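Local atomic coordinates of uronate isomerase (Caulobacter crescentus, PDB entry 2Q01), a protein that catalyses the isomerisation of D-glucuronate to D-fructuronate and of D-galacturonate to D-tagaturonate in the interconversion of pentoses and glucuronate. Residues Trp100-Phe103 with Ala104-Tyr108; Tyr108-Arg111 with Gly112-Ser115; Pro114-Val117 with Trp118-Val122; Asp140-Asp143 with Arg144-Ala148; Ala150-Ala153 with Phe154-Arg157. All coordinates share one frame; numbering follows the deposited sequence.

Contact 1 of 5, residues Trp100-Phe103 with Ala104-Tyr108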
loop_
_atom_site.group_PDB
_atom_site.type_symbol
_atom_site.label_atom_id
_atom_site.label_comp_id
_atom_site.label_asym_id
_atom_site.label_seq_id
_atom_site.Cartn_x
_atom_site.Cartn_y
_atom_site.Cartn_z
ATOM N N TRP B 100 8.752 -11.332 35.250
ATOM C CA TRP B 100 8.712 -9.876 35.172
ATOM C C TRP B 100 10.098 -9.257 34.982
ATOM O O TRP B 100 10.237 -8.263 34.274
ATOM C CB TRP B 100 8.051 -9.290 36.419
ATOM C CG TRP B 100 7.877 -7.808 36.337
ATOM C CD1 TRP B 100 8.689 -6.851 36.880
ATOM C CD2 TRP B 100 6.843 -7.108 35.639
ATOM N NE1 TRP B 100 8.219 -5.599 36.568
ATOM C CE2 TRP B 100 7.085 -5.728 35.809
ATOM C CE3 TRP B 100 5.730 -7.514 34.888
ATOM C CZ2 TRP B 100 6.256 -4.750 35.255
ATOM C CZ3 TRP B 100 4.904 -6.539 34.341
ATOM C CH2 TRP B 100 5.173 -5.175 34.529
ATOM N N ARG B 101 11.104 -9.850 35.619
ATOM C CA ARG B 101 12.494 -9.414 35.494
ATOM C C ARG B 101 13.014 -9.518 34.056
ATOM O O ARG B 101 13.747 -8.638 33.601
ATOM C CB ARG B 101 13.383 -10.251 36.417
ATOM C CG ARG B 101 14.585 -9.526 36.998
ATOM C CD ARG B 101 14.227 -8.873 38.327
ATOM N NE ARG B 101 13.732 -9.843 39.302
ATOM C CZ ARG B 101 14.495 -10.483 40.182
ATOM N NH1 ARG B 101 15.803 -10.267 40.224
ATOM N NH2 ARG B 101 13.945 -11.347 41.024
ATOM N N VAL B 102 12.635 -10.594 33.359
ATOM C CA VAL B 102 13.049 -10.831 31.969
ATOM C C VAL B 102 12.383 -9.822 31.034
ATOM O O VAL B 102 13.033 -9.273 30.143
ATOM C CB VAL B 102 12.750 -12.291 31.514
ATOM C CG1 VAL B 102 13.095 -12.496 30.040
ATOM C CG2 VAL B 102 13.528 -13.283 32.358
ATOM N N PHE B 103 11.093 -9.573 31.259
ATOM C CA PHE B 103 10.349 -8.571 30.502
ATOM C C PHE B 103 10.931 -7.172 30.679
ATOM O O PHE B 103 11.103 -6.437 29.701
ATOM C CB PHE B 103 8.875 -8.569 30.905
ATOM C CG PHE B 103 8.109 -7.389 30.386
ATOM C CD1 PHE B 103 7.858 -7.248 29.023
ATOM C CD2 PHE B 103 7.641 -6.410 31.255
ATOM C CE1 PHE B 103 7.158 -6.151 28.537
ATOM C CE2 PHE B 103 6.939 -5.310 30.776
ATOM C CZ PHE B 103 6.698 -5.183 29.416
ATOM N N ALA B 104 11.210 -6.814 31.931
ATOM C CA ALA B 104 11.768 -5.514 32.278
ATOM C C ALA B 104 13.117 -5.291 31.603
ATOM O O ALA B 104 13.362 -4.211 31.050
ATOM C CB ALA B 104 11.907 -5.391 33.768
ATOM N N SER B 105 13.960 -6.328 31.620
ATOM C CA SER B 105 15.288 -6.299 30.985
ATOM C C SER B 105 15.230 -6.266 29.459
ATOM O O SER B 105 16.242 -6.017 28.799
ATOM C CB SER B 105 16.122 -7.497 31.435
ATOM O OG SER B 105 16.262 -7.513 32.844
ATOM N N HIS B 106 14.044 -6.522 28.913
ATOM C CA HIS B 106 13.818 -6.525 27.474
ATOM C C HIS B 106 12.749 -5.515 27.047
ATOM O O HIS B 106 12.269 -5.558 25.916
ATOM C CB HIS B 106 13.438 -7.931 27.006
ATOM C CG HIS B 106 14.579 -8.896 27.018
ATOM N ND1 HIS B 106 14.702 -9.891 27.963
ATOM C CD2 HIS B 106 15.654 -9.015 26.203
ATOM C CE1 HIS B 106 15.800 -10.587 27.727
ATOM N NE2 HIS B 106 16.397 -10.074 26.665
ATOM N N PHE B 107 12.396 -4.602 27.950
ATOM C CA PHE B 107 11.369 -3.590 27.685
ATOM C C PHE B 107 11.791 -2.590 26.600
ATOM O O PHE B 107 10.941 -2.009 25.932
ATOM C CB PHE B 107 10.965 -2.888 28.992
ATOM C CG PHE B 107 9.801 -1.939 28.854
ATOM C CD1 PHE B 107 8.621 -2.339 28.226
ATOM C CD2 PHE B 107 9.881 -0.644 29.366
ATOM C CE1 PHE B 107 7.545 -1.460 28.095
ATOM C CE2 PHE B 107 8.810 0.240 29.247
ATOM C CZ PHE B 107 7.638 -0.171 28.611
ATOM N N TYR B 108 13.105 -2.430 26.410
ATOM C CA TYR B 108 13.682 -1.595 25.339
ATOM C C TYR B 108 13.263 -2.020 23.919
ATOM O O TYR B 108 13.267 -1.212 22.993
ATOM C CB TYR B 108 15.218 -1.567 25.454
ATOM C CG TYR B 108 15.905 -2.862 25.064
ATOM C CD1 TYR B 108 16.007 -3.918 25.968
ATOM C CD2 TYR B 108 16.455 -3.033 23.792
ATOM C CE1 TYR B 108 16.629 -5.105 25.619
ATOM C CE2 TYR B 108 17.084 -4.222 23.434
ATOM C CZ TYR B 108 17.160 -5.254 24.354
ATOM O OH TYR B 108 17.773 -6.439 24.026
#

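Contact 2 of 5, residues Tyr108-Arg111 with Gly112-Ser115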
loop_
_atom_site.group_PDB
_atom_site.type_symbol
_atom_site.label_atom_id
_atom_site.label_comp_id
_atom_site.label_asym_id
_atom_site.label_seq_id
_atom_site.Cartn_x
_atom_site.Cartn_y
_atom_site.Cartn_z
ATOM N N TYR B 108 13.105 -2.430 26.410
ATOM C CA TYR B 108 13.682 -1.595 25.339
ATOM C C TYR B 108 13.263 -2.020 23.919
ATOM O O TYR B 108 13.267 -1.212 22.993
ATOM C CB TYR B 108 15.218 -1.567 25.454
ATOM C CG TYR B 108 15.905 -2.862 25.064
ATOM C CD1 TYR B 108 16.007 -3.918 25.968
ATOM C CD2 TYR B 108 16.455 -3.033 23.792
ATOM C CE1 TYR B 108 16.629 -5.105 25.619
ATOM C CE2 TYR B 108 17.084 -4.222 23.434
ATOM C CZ TYR B 108 17.160 -5.254 24.354
ATOM O OH TYR B 108 17.773 -6.439 24.026
ATOM N N LEU B 109 12.899 -3.289 23.763
ATOM C CA LEU B 109 12.492 -3.814 22.464
ATOM C C LEU B 109 11.285 -3.062 21.909
ATOM O O LEU B 109 11.131 -2.921 20.696
ATOM C CB LEU B 109 12.178 -5.308 22.565
ATOM C CG LEU B 109 13.276 -6.264 22.095
ATOM C CD1 LEU B 109 14.645 -5.610 22.213
ATOM C CD2 LEU B 109 13.229 -7.565 22.882
ATOM N N PHE B 110 10.433 -2.581 22.808
ATOM C CA PHE B 110 9.170 -1.950 22.429
ATOM C C PHE B 110 9.271 -0.470 22.025
ATOM O O PHE B 110 8.253 0.191 21.834
ATOM C CB PHE B 110 8.138 -2.158 23.538
ATOM C CG PHE B 110 7.854 -3.608 23.824
ATOM C CD1 PHE B 110 8.494 -4.266 24.871
ATOM C CD2 PHE B 110 6.956 -4.321 23.037
ATOM C CE1 PHE B 110 8.238 -5.609 25.134
ATOM C CE2 PHE B 110 6.692 -5.663 23.292
ATOM C CZ PHE B 110 7.332 -6.308 24.340
ATOM N N ARG B 111 10.495 0.035 21.886
ATOM C CA ARG B 111 10.736 1.392 21.393
ATOM C C ARG B 111 10.140 1.573 19.997
ATOM O O ARG B 111 10.516 0.871 19.053
ATOM C CB ARG B 111 12.242 1.700 21.363
ATOM C CG ARG B 111 12.825 2.042 22.716
ATOM C CD ARG B 111 14.343 2.015 22.705
ATOM N NE ARG B 111 14.893 2.040 24.062
ATOM C CZ ARG B 111 16.192 2.102 24.352
ATOM N NH1 ARG B 111 16.582 2.121 25.619
ATOM N NH2 ARG B 111 17.103 2.147 23.388
ATOM N N GLY B 112 9.185 2.490 19.882
ATOM C CA GLY B 112 8.589 2.805 18.589
ATOM C C GLY B 112 7.301 2.064 18.291
ATOM O O GLY B 112 6.650 2.312 17.266
ATOM N N THR B 113 6.940 1.158 19.193
ATOM C CA THR B 113 5.759 0.319 19.034
ATOM C C THR B 113 4.610 0.950 19.809
ATOM O O THR B 113 4.857 1.730 20.726
ATOM C CB THR B 113 6.018 -1.122 19.547
ATOM O OG1 THR B 113 6.110 -1.125 20.975
ATOM C CG2 THR B 113 7.288 -1.707 18.936
ATOM N N PRO B 114 3.350 0.635 19.440
ATOM C CA PRO B 114 2.210 1.153 20.211
ATOM C C PRO B 114 2.114 0.644 21.659
ATOM O O PRO B 114 1.456 1.278 22.485
ATOM C CB PRO B 114 0.997 0.695 19.392
ATOM C CG PRO B 114 1.480 -0.463 18.611
ATOM C CD PRO B 114 2.901 -0.163 18.284
ATOM N N SER B 115 2.774 -0.475 21.954
ATOM C CA SER B 115 2.829 -1.035 23.307
ATOM C C SER B 115 3.642 -0.174 24.269
ATOM O O SER B 115 3.447 -0.246 25.478
ATOM C CB SER B 115 3.410 -2.447 23.275
ATOM O OG SER B 115 2.456 -3.377 22.797
#

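Contact 3 of 5, residues Pro114-Val117 with Trp118-Val122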
loop_
_atom_site.group_PDB
_atom_site.type_symbol
_atom_site.label_atom_id
_atom_site.label_comp_id
_atom_site.label_asym_id
_atom_site.label_seq_id
_atom_site.Cartn_x
_atom_site.Cartn_y
_atom_site.Cartn_z
ATOM N N PRO B 114 3.350 0.635 19.440
ATOM C CA PRO B 114 2.210 1.153 20.211
ATOM C C PRO B 114 2.114 0.644 21.659
ATOM O O PRO B 114 1.456 1.278 22.485
ATOM C CB PRO B 114 0.997 0.695 19.392
ATOM C CG PRO B 114 1.480 -0.463 18.611
ATOM C CD PRO B 114 2.901 -0.163 18.284
ATOM N N SER B 115 2.774 -0.475 21.954
ATOM C CA SER B 115 2.829 -1.035 23.307
ATOM C C SER B 115 3.642 -0.174 24.269
ATOM O O SER B 115 3.447 -0.246 25.478
ATOM C CB SER B 115 3.410 -2.447 23.275
ATOM O OG SER B 115 2.456 -3.377 22.797
ATOM N N TRP B 116 4.566 0.617 23.724
ATOM C CA TRP B 116 5.295 1.619 24.488
ATOM C C TRP B 116 4.303 2.654 24.999
ATOM O O TRP B 116 4.336 3.028 26.168
ATOM C CB TRP B 116 6.344 2.291 23.601
ATOM C CG TRP B 116 7.293 3.222 24.304
ATOM C CD1 TRP B 116 8.542 2.919 24.756
ATOM C CD2 TRP B 116 7.081 4.610 24.608
ATOM N NE1 TRP B 116 9.121 4.023 25.330
ATOM C CE2 TRP B 116 8.247 5.075 25.254
ATOM C CE3 TRP B 116 6.018 5.504 24.398
ATOM C CZ2 TRP B 116 8.385 6.400 25.696
ATOM C CZ3 TRP B 116 6.155 6.818 24.834
ATOM C CH2 TRP B 116 7.333 7.253 25.478
ATOM N N VAL B 117 3.418 3.099 24.112
ATOM C CA VAL B 117 2.393 4.080 24.443
ATOM C C VAL B 117 1.374 3.528 25.453
ATOM O O VAL B 117 1.079 4.193 26.447
ATOM C CB VAL B 117 1.687 4.630 23.165
ATOM C CG1 VAL B 117 0.570 5.584 23.525
ATOM C CG2 VAL B 117 2.685 5.338 22.244
ATOM N N TRP B 118 0.872 2.310 25.219
ATOM C CA TRP B 118 -0.178 1.730 26.074
ATOM C C TRP B 118 0.306 1.384 27.476
ATOM O O TRP B 118 -0.370 1.694 28.450
ATOM C CB TRP B 118 -0.816 0.483 25.451
ATOM C CG TRP B 118 -1.422 0.674 24.094
ATOM C CD1 TRP B 118 -2.119 1.761 23.640
ATOM C CD2 TRP B 118 -1.413 -0.274 23.020
ATOM N NE1 TRP B 118 -2.526 1.555 22.343
ATOM C CE2 TRP B 118 -2.108 0.314 21.937
ATOM C CE3 TRP B 118 -0.874 -1.562 22.863
ATOM C CZ2 TRP B 118 -2.281 -0.341 20.712
ATOM C CZ3 TRP B 118 -1.043 -2.212 21.645
ATOM C CH2 TRP B 118 -1.740 -1.599 20.583
ATOM N N LEU B 119 1.468 0.742 27.571
ATOM C CA LEU B 119 2.014 0.329 28.859
ATOM C C LEU B 119 2.488 1.490 29.712
ATOM O O LEU B 119 2.313 1.463 30.929
ATOM C CB LEU B 119 3.152 -0.677 28.687
ATOM C CG LEU B 119 2.799 -2.148 28.476
ATOM C CD1 LEU B 119 4.071 -2.910 28.193
ATOM C CD2 LEU B 119 2.088 -2.723 29.690
ATOM N N ASN B 120 3.075 2.508 29.084
ATOM C CA ASN B 120 3.473 3.711 29.817
ATOM C C ASN B 120 2.287 4.559 30.270
ATOM O O ASN B 120 2.388 5.270 31.264
ATOM C CB ASN B 120 4.488 4.549 29.032
ATOM C CG ASN B 120 5.881 3.912 29.008
ATOM O OD1 ASN B 120 6.337 3.330 29.996
ATOM N ND2 ASN B 120 6.562 4.035 27.875
ATOM N N HIS B 121 1.173 4.471 29.542
ATOM C CA HIS B 121 -0.102 5.030 29.987
ATOM C C HIS B 121 -0.564 4.297 31.245
ATOM O O HIS B 121 -0.955 4.931 32.219
ATOM C CB HIS B 121 -1.148 4.936 28.868
ATOM C CG HIS B 121 -2.468 5.576 29.188
ATOM N ND1 HIS B 121 -2.980 6.625 28.453
ATOM C CD2 HIS B 121 -3.401 5.291 30.129
ATOM C CE1 HIS B 121 -4.156 6.976 28.944
ATOM N NE2 HIS B 121 -4.434 6.184 29.964
ATOM N N VAL B 122 -0.498 2.968 31.229
ATOM C CA VAL B 122 -0.895 2.150 32.382
ATOM C C VAL B 122 -0.001 2.433 33.597
ATOM O O VAL B 122 -0.494 2.606 34.712
ATOM C CB VAL B 122 -0.896 0.632 32.038
ATOM C CG1 VAL B 122 -1.229 -0.212 33.259
ATOM C CG2 VAL B 122 -1.897 0.341 30.939
#

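Contact 4 of 5, residues Asp140-Asp143 with Arg144-Ala148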
loop_
_atom_site.group_PDB
_atom_site.type_symbol
_atom_site.label_atom_id
_atom_site.label_comp_id
_atom_site.label_asym_id
_atom_site.label_seq_id
_atom_site.Cartn_x
_atom_site.Cartn_y
_atom_site.Cartn_z
ATOM N N ASP B 140 10.943 -3.208 41.978
ATOM C CA ASP B 140 10.132 -2.136 42.534
ATOM C C ASP B 140 8.783 -2.061 41.824
ATOM O O ASP B 140 7.753 -1.917 42.479
ATOM C CB ASP B 140 10.872 -0.795 42.454
ATOM C CG ASP B 140 10.082 0.350 43.073
ATOM O OD1 ASP B 140 9.672 0.236 44.248
ATOM O OD2 ASP B 140 9.876 1.367 42.378
ATOM N N TYR B 141 8.800 -2.180 40.495
ATOM C CA TYR B 141 7.579 -2.240 39.681
ATOM C C TYR B 141 6.689 -3.424 40.048
ATOM O O TYR B 141 5.480 -3.261 40.200
ATOM C CB TYR B 141 7.919 -2.333 38.195
ATOM C CG TYR B 141 7.793 -1.047 37.415
ATOM C CD1 TYR B 141 8.836 -0.121 37.379
ATOM C CD2 TYR B 141 6.642 -0.770 36.678
ATOM C CE1 TYR B 141 8.729 1.058 36.647
ATOM C CE2 TYR B 141 6.527 0.406 35.942
ATOM C CZ TYR B 141 7.574 1.316 35.931
ATOM O OH TYR B 141 7.466 2.479 35.203
ATOM N N PHE B 142 7.298 -4.603 40.198
ATOM C CA PHE B 142 6.554 -5.841 40.437
ATOM C C PHE B 142 5.698 -5.775 41.690
ATOM O O PHE B 142 4.473 -5.869 41.605
ATOM C CB PHE B 142 7.482 -7.065 40.494
ATOM C CG PHE B 142 6.743 -8.374 40.606
ATOM C CD1 PHE B 142 6.596 -9.008 41.836
ATOM C CD2 PHE B 142 6.176 -8.964 39.480
ATOM C CE1 PHE B 142 5.898 -10.213 41.941
ATOM C CE2 PHE B 142 5.484 -10.169 39.575
ATOM C CZ PHE B 142 5.342 -10.791 40.808
ATOM N N ASP B 143 6.342 -5.592 42.841
ATOM C CA ASP B 143 5.631 -5.646 44.118
ATOM C C ASP B 143 4.762 -4.422 44.419
ATOM O O ASP B 143 3.847 -4.515 45.233
ATOM C CB ASP B 143 6.565 -6.003 45.288
ATOM C CG ASP B 143 7.875 -5.239 45.260
ATOM O OD1 ASP B 143 8.927 -5.870 45.489
ATOM O OD2 ASP B 143 7.863 -4.014 45.012
ATOM N N ARG B 144 5.028 -3.295 43.758
ATOM C CA ARG B 144 4.142 -2.131 43.875
ATOM C C ARG B 144 2.845 -2.289 43.078
ATOM O O ARG B 144 1.804 -1.781 43.490
ATOM C CB ARG B 144 4.847 -0.824 43.505
ATOM C CG ARG B 144 5.695 -0.251 44.629
ATOM C CD ARG B 144 5.510 1.253 44.743
ATOM N NE ARG B 144 6.265 1.999 43.737
ATOM C CZ ARG B 144 5.904 3.184 43.249
ATOM N NH1 ARG B 144 6.661 3.786 42.340
ATOM N NH2 ARG B 144 4.782 3.768 43.656
ATOM N N ILE B 145 2.918 -2.984 41.941
ATOM C CA ILE B 145 1.726 -3.353 41.167
ATOM C C ILE B 145 0.950 -4.441 41.912
ATOM O O ILE B 145 -0.266 -4.342 42.078
ATOM C CB ILE B 145 2.088 -3.823 39.731
ATOM C CG1 ILE B 145 2.547 -2.640 38.873
ATOM C CG2 ILE B 145 0.899 -4.512 39.058
ATOM C CD1 ILE B 145 3.264 -3.037 37.576
ATOM N N THR B 146 1.671 -5.463 42.369
ATOM C CA THR B 146 1.101 -6.577 43.127
ATOM C C THR B 146 0.385 -6.106 44.401
ATOM O O THR B 146 -0.737 -6.539 44.677
ATOM C CB THR B 146 2.193 -7.620 43.465
ATOM O OG1 THR B 146 2.876 -7.994 42.261
ATOM C CG2 THR B 146 1.596 -8.862 44.112
ATOM N N ALA B 147 1.027 -5.202 45.147
ATOM C CA ALA B 147 0.427 -4.605 46.346
ATOM C C ALA B 147 -0.829 -3.809 46.020
ATOM O O ALA B 147 -1.808 -3.860 46.772
ATOM C CB ALA B 147 1.427 -3.725 47.076
ATOM N N ALA B 148 -0.788 -3.086 44.898
ATOM C CA ALA B 148 -1.929 -2.310 44.408
ATOM C C ALA B 148 -3.104 -3.199 44.008
ATOM O O ALA B 148 -4.255 -2.821 44.210
ATOM C CB ALA B 148 -1.514 -1.416 43.242
#

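Contact 5 of 5, residues Ala150-Ala153 with Phe154-Arg157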
loop_
_atom_site.group_PDB
_atom_site.type_symbol
_atom_site.label_atom_id
_atom_site.label_comp_id
_atom_site.label_asym_id
_atom_site.label_seq_id
_atom_site.Cartn_x
_atom_site.Cartn_y
_atom_site.Cartn_z
ATOM N N ALA B 150 -4.057 -5.934 45.365
ATOM C CA ALA B 150 -4.731 -6.415 46.572
ATOM C C ALA B 150 -5.760 -5.420 47.119
ATOM O O ALA B 150 -6.681 -5.816 47.838
ATOM C CB ALA B 150 -3.709 -6.774 47.646
ATOM N N THR B 151 -5.603 -4.142 46.768
ATOM C CA THR B 151 -6.480 -3.069 47.256
ATOM C C THR B 151 -7.878 -3.129 46.632
ATOM O O THR B 151 -8.078 -3.767 45.595
ATOM C CB THR B 151 -5.868 -1.652 47.025
ATOM O OG1 THR B 151 -5.944 -1.301 45.637
ATOM C CG2 THR B 151 -4.413 -1.584 47.487
ATOM N N ASP B 152 -8.833 -2.452 47.272
ATOM C CA ASP B 152 -10.229 -2.416 46.822
ATOM C C ASP B 152 -10.434 -1.561 45.570
ATOM O O ASP B 152 -11.449 -1.694 44.881
ATOM C CB ASP B 152 -11.145 -1.908 47.944
ATOM C CG ASP B 152 -11.225 -2.865 49.129
ATOM O OD1 ASP B 152 -11.104 -4.096 48.934
ATOM O OD2 ASP B 152 -11.420 -2.378 50.264
ATOM N N ALA B 153 -9.470 -0.689 45.285
ATOM C CA ALA B 153 -9.555 0.237 44.153
ATOM C C ALA B 153 -9.167 -0.414 42.825
ATOM O O ALA B 153 -9.384 0.161 41.753
ATOM C CB ALA B 153 -8.696 1.472 44.418
ATOM N N PHE B 154 -8.593 -1.612 42.909
ATOM C CA PHE B 154 -8.160 -2.362 41.735
ATOM C C PHE B 154 -8.942 -3.673 41.552
ATOM O O PHE B 154 -8.490 -4.588 40.865
ATOM C CB PHE B 154 -6.650 -2.605 41.781
ATOM C CG PHE B 154 -5.827 -1.381 41.465
ATOM C CD1 PHE B 154 -5.573 -0.414 42.440
ATOM C CD2 PHE B 154 -5.299 -1.197 40.192
ATOM C CE1 PHE B 154 -4.809 0.717 42.147
ATOM C CE2 PHE B 154 -4.541 -0.066 39.888
ATOM C CZ PHE B 154 -4.288 0.889 40.868
ATOM N N ARG B 155 -10.111 -3.752 42.178
ATOM C CA ARG B 155 -11.070 -4.807 41.899
ATOM C C ARG B 155 -11.645 -4.512 40.520
ATOM O O ARG B 155 -11.838 -3.341 40.180
ATOM C CB ARG B 155 -12.194 -4.819 42.947
ATOM C CG ARG B 155 -11.737 -5.034 44.380
ATOM C CD ARG B 155 -11.108 -6.405 44.573
ATOM N NE ARG B 155 -12.105 -7.419 44.904
ATOM C CZ ARG B 155 -12.253 -7.956 46.111
ATOM N NH1 ARG B 155 -11.462 -7.585 47.108
ATOM N NH2 ARG B 155 -13.189 -8.869 46.322
ATOM N N PRO B 156 -11.879 -5.561 39.705
ATOM C CA PRO B 156 -12.437 -5.431 38.349
ATOM C C PRO B 156 -13.614 -4.461 38.201
ATOM O O PRO B 156 -13.591 -3.616 37.300
ATOM C CB PRO B 156 -12.864 -6.859 38.016
ATOM C CG PRO B 156 -11.872 -7.699 38.748
ATOM C CD PRO B 156 -11.556 -6.968 40.026
ATOM N N ARG B 157 -14.610 -4.575 39.077
ATOM C CA ARG B 157 -15.777 -3.685 39.066
ATOM C C ARG B 157 -15.413 -2.241 39.414
ATOM O O ARG B 157 -15.942 -1.301 38.817
ATOM C CB ARG B 157 -16.843 -4.176 40.043
ATOM C CG ARG B 157 -17.587 -5.421 39.607
ATOM C CD ARG B 157 -18.678 -5.775 40.614
ATOM N NE ARG B 157 -19.396 -6.980 40.222
ATOM C CZ ARG B 157 -20.317 -7.586 40.963
ATOM N NH1 ARG B 157 -20.646 -7.104 42.154
ATOM N NH2 ARG B 157 -20.916 -8.676 40.508
#

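Contact 1 of 5, residues Trp100-Phe103 with Ala104-Tyr108
At the C-terminal end of helix 96-105 the last carbonyls are met by side chains as well as by backbone N-H groups, and Val102 and His106 make the clearest such pair. ND1 of His106 gives its hydrogen to O of Val102 at 2.8 Å, with an N-H...O angle of 146°. The carbonyl oxygen lies at the edge of the imidazole, somewhat out of its plane. The two side chains run side by side, and CG1 of Val102 rests 3.7 Å from ND1 of His106; with CG1 opposite the backbone N (chi1 176°), that methyl is the one facing the ring. A leucine in place of His106 would probably leave O of Val102 without its side-chain donor and the end of the helix less firmly tied. One residue earlier, O of Arg101 takes two hydrogen bonds from Ser105, from N and from OG, which come from opposite faces of the carbonyl plane. The guanidinium of Arg101 turns elsewhere, to Glu98 and Asp139. N of Ala104 closes a regular helical bond to O of Trp100. On the buried side Phe103 and Phe107 point the same way, their ring planes inclined at 56°, and both rest on Leu119 of helix 114-126. Their closest approach is CZ of Phe103 to CD1 of Phe107, 3.6 Å.

Contact 2 of 5, residues Tyr108-Arg111 with Gly112-Ser115
Thr113 grips the carbonyl of Phe110 twice, and this is the tight part of the contact. N of Thr113 donates to O of Phe110 at 3.1 Å, and OG1 of Thr113 donates to the same oxygen at 2.7 Å. Both donors come from one face of the carbonyl plane, the backbone N-H standing 47° out of it and the hydroxyl less steeply. OG1 can reach back because it sits between the backbone N and the carbonyl carbon of its own residue (chi1 71°), a setting that also brings it to the edge of the Phe110 ring, in its plane, and 3.4 Å from CB of Phe110. The backbone bond closes a type II beta turn, Phe110 to Thr113, which links the 3-10 segment after helix 96-105 to the start of helix 114-126. Gly112 takes the third place of the turn with a positive phi of 95°, where a CB would collide with O of Arg111. The looser part lies around the ring: CD2 of Phe110 comes only within 4.0 Å of CB of Ser115, obliquely, and the ring also packs on Leu69, Met72 and Leu73 of helix 67-74. Arg111 leaves the turn with its chain extended, its side chain meeting the backbone of Gly112 only at CB, while NH2 makes a long, weak ion pair with Glu456 of the second subunit.

Contact 3 of 5, residues Pro114-Val117 with Trp118-Val122
Trp118 lays its indole along Pro114, one helical turn earlier. CB of Pro114 stands 3.9 Å from the centroid of the six-membered ring of Trp118, 20° off the normal: a CH-pi contact over the face. O of Pro114 lies above the ring plane too, toward the rim, 3.3 Å from CD2 of Trp118, while accepting, in its own carbonyl plane, the helical bond from N of Trp118 at 3.0 Å. With CG opposite its own carbonyl carbon (chi1 -57°), Trp118 sends the indole back along the helix over Pro114, and OG of Ser115 reaches the ring at CE3. A second overlap lies between Trp116 and Asn120. ND2 of Asn120 sits centrally over one face of the Trp116 indole, 3.3 Å from CE2, the amide plane almost perpendicular to the ring at 85°. The same ND2 is 3.0 Å from O of Trp116. NE1 of Trp116 hydrogen-bonds to Glu453 of the second subunit. In the fold, helix 114-126 packs against helix 425-445, where Val431 meets Val117 and Trp118 and Arg428 makes a cation-pi contact with Trp118, and against helix 67-74, where Leu69 meets Ser115 and Leu119.

Contact 4 of 5, residues Asp140-Asp143 with Arg144-Ala148
Thr146 meets Phe142 one turn back in helix 138-149, a regular alpha helix, and binds its carbonyl twice. N of Thr146 donates to O of Phe142 at 2.9 Å, in the carbonyl plane and nearly straight (166°). OG1 of Thr146 adds a second bond to that oxygen at 2.7 Å, from 49° above the plane. OG1 stands opposite the carbonyl carbon of Thr146, beside its N (chi1 -53°), the setting that folds the hydroxyl back onto the preceding turn. It also lies over one face of the Phe142 ring, offset toward the rim, 3.8 Å from CE1. A valine in place of Thr146, having no hydroxyl, would probably leave O of Phe142 to the backbone N-H alone and the ring face without its polar neighbour. Alongside, CD1 of Ile145 touches the Tyr141 ring at its edge, 4.2 Å from CD2. Farther out, Tyr141 is fixed by a stack on Phe129, an edge-to-face contact with Phe123 and a hydrogen bond from OH to the carbonyl of Glu131; Phe142 and Ile145 lean on Ala58 of helix 58-63. Asp143 is drawn to Arg97 by a salt bridge. On the exposed side the bent Arg144 chain turns toward Asp140, the carboxylate and guanidinium planes moderately inclined, and the salt bridge is long: OD1 of Asp140 to NE of Arg144 measures 3.9 Å.

Contact 5 of 5, residues Ala150-Ala153 with Phe154-Arg157
Polar backbone contact is slight where Thr151 faces Phe154, in the linker that carries the chain from helix 138-149 to helix 156-162. N of Phe154 makes a weak hydrogen bond to O of Thr151, 3.5 Å long though fairly straight at 160°. Side-chain packing brings the same two residues together: they lie side by side, and OG1 of Thr151 comes to the edge of the Phe154 ring, 3.3 Å from CD1. The hydroxyl sits between the backbone N and the carbonyl carbon of Thr151 (chi1 74°) and is hydrogen-bonded to O of Ala148 at the end of the preceding helix. CB of Ala153 adds an apolar touch, 4.2 Å from CD1 of Phe154. The same ring meets Phe127 with planes about parallel and makes a cation-pi contact with Arg162. Charge links Asp152 to Arg155, the N-cap residue of helix 156-162. OD1 of Asp152 is 4.0 Å from NH1 of Arg155, a long salt bridge with the oxygen well out of the guanidinium plane, so no N-H points at it. The Arg155 chain, bent about its CB-CG and CG-CD bonds, also lays its CG 3.4 Å from O of Asp152, and its NE hydrogen-bonds to O of Asn52. Within this surface linker, then, the link between the two charges is probably electrostatic and loosely directed, and Arg155 is more definitely anchored by Asn52.

The five contacts follow one another along residues 100-157, a helix-rich part of this TIM-barrel-clan enzyme, and none involves a strand. Contacts 1 and 2 share Tyr108, with centres 12 Å apart; contacts 2 and 3 share Pro114 and Ser115 at 8 Å, so the chain runs without a break from helix 96-105 through the turn into helix 114-126. Contact 4, on helix 138-149, folds back against contact 1, where CB of Trp100 meets CD2 of Phe142 at 3.6 Å. Contact 5, its centre about 28 Å from that of contact 2, carries the chain on to helix 156-162. The 108-122 part of this run thus lies at the subunit interface, while contacts 4 and 5 touch no other chain.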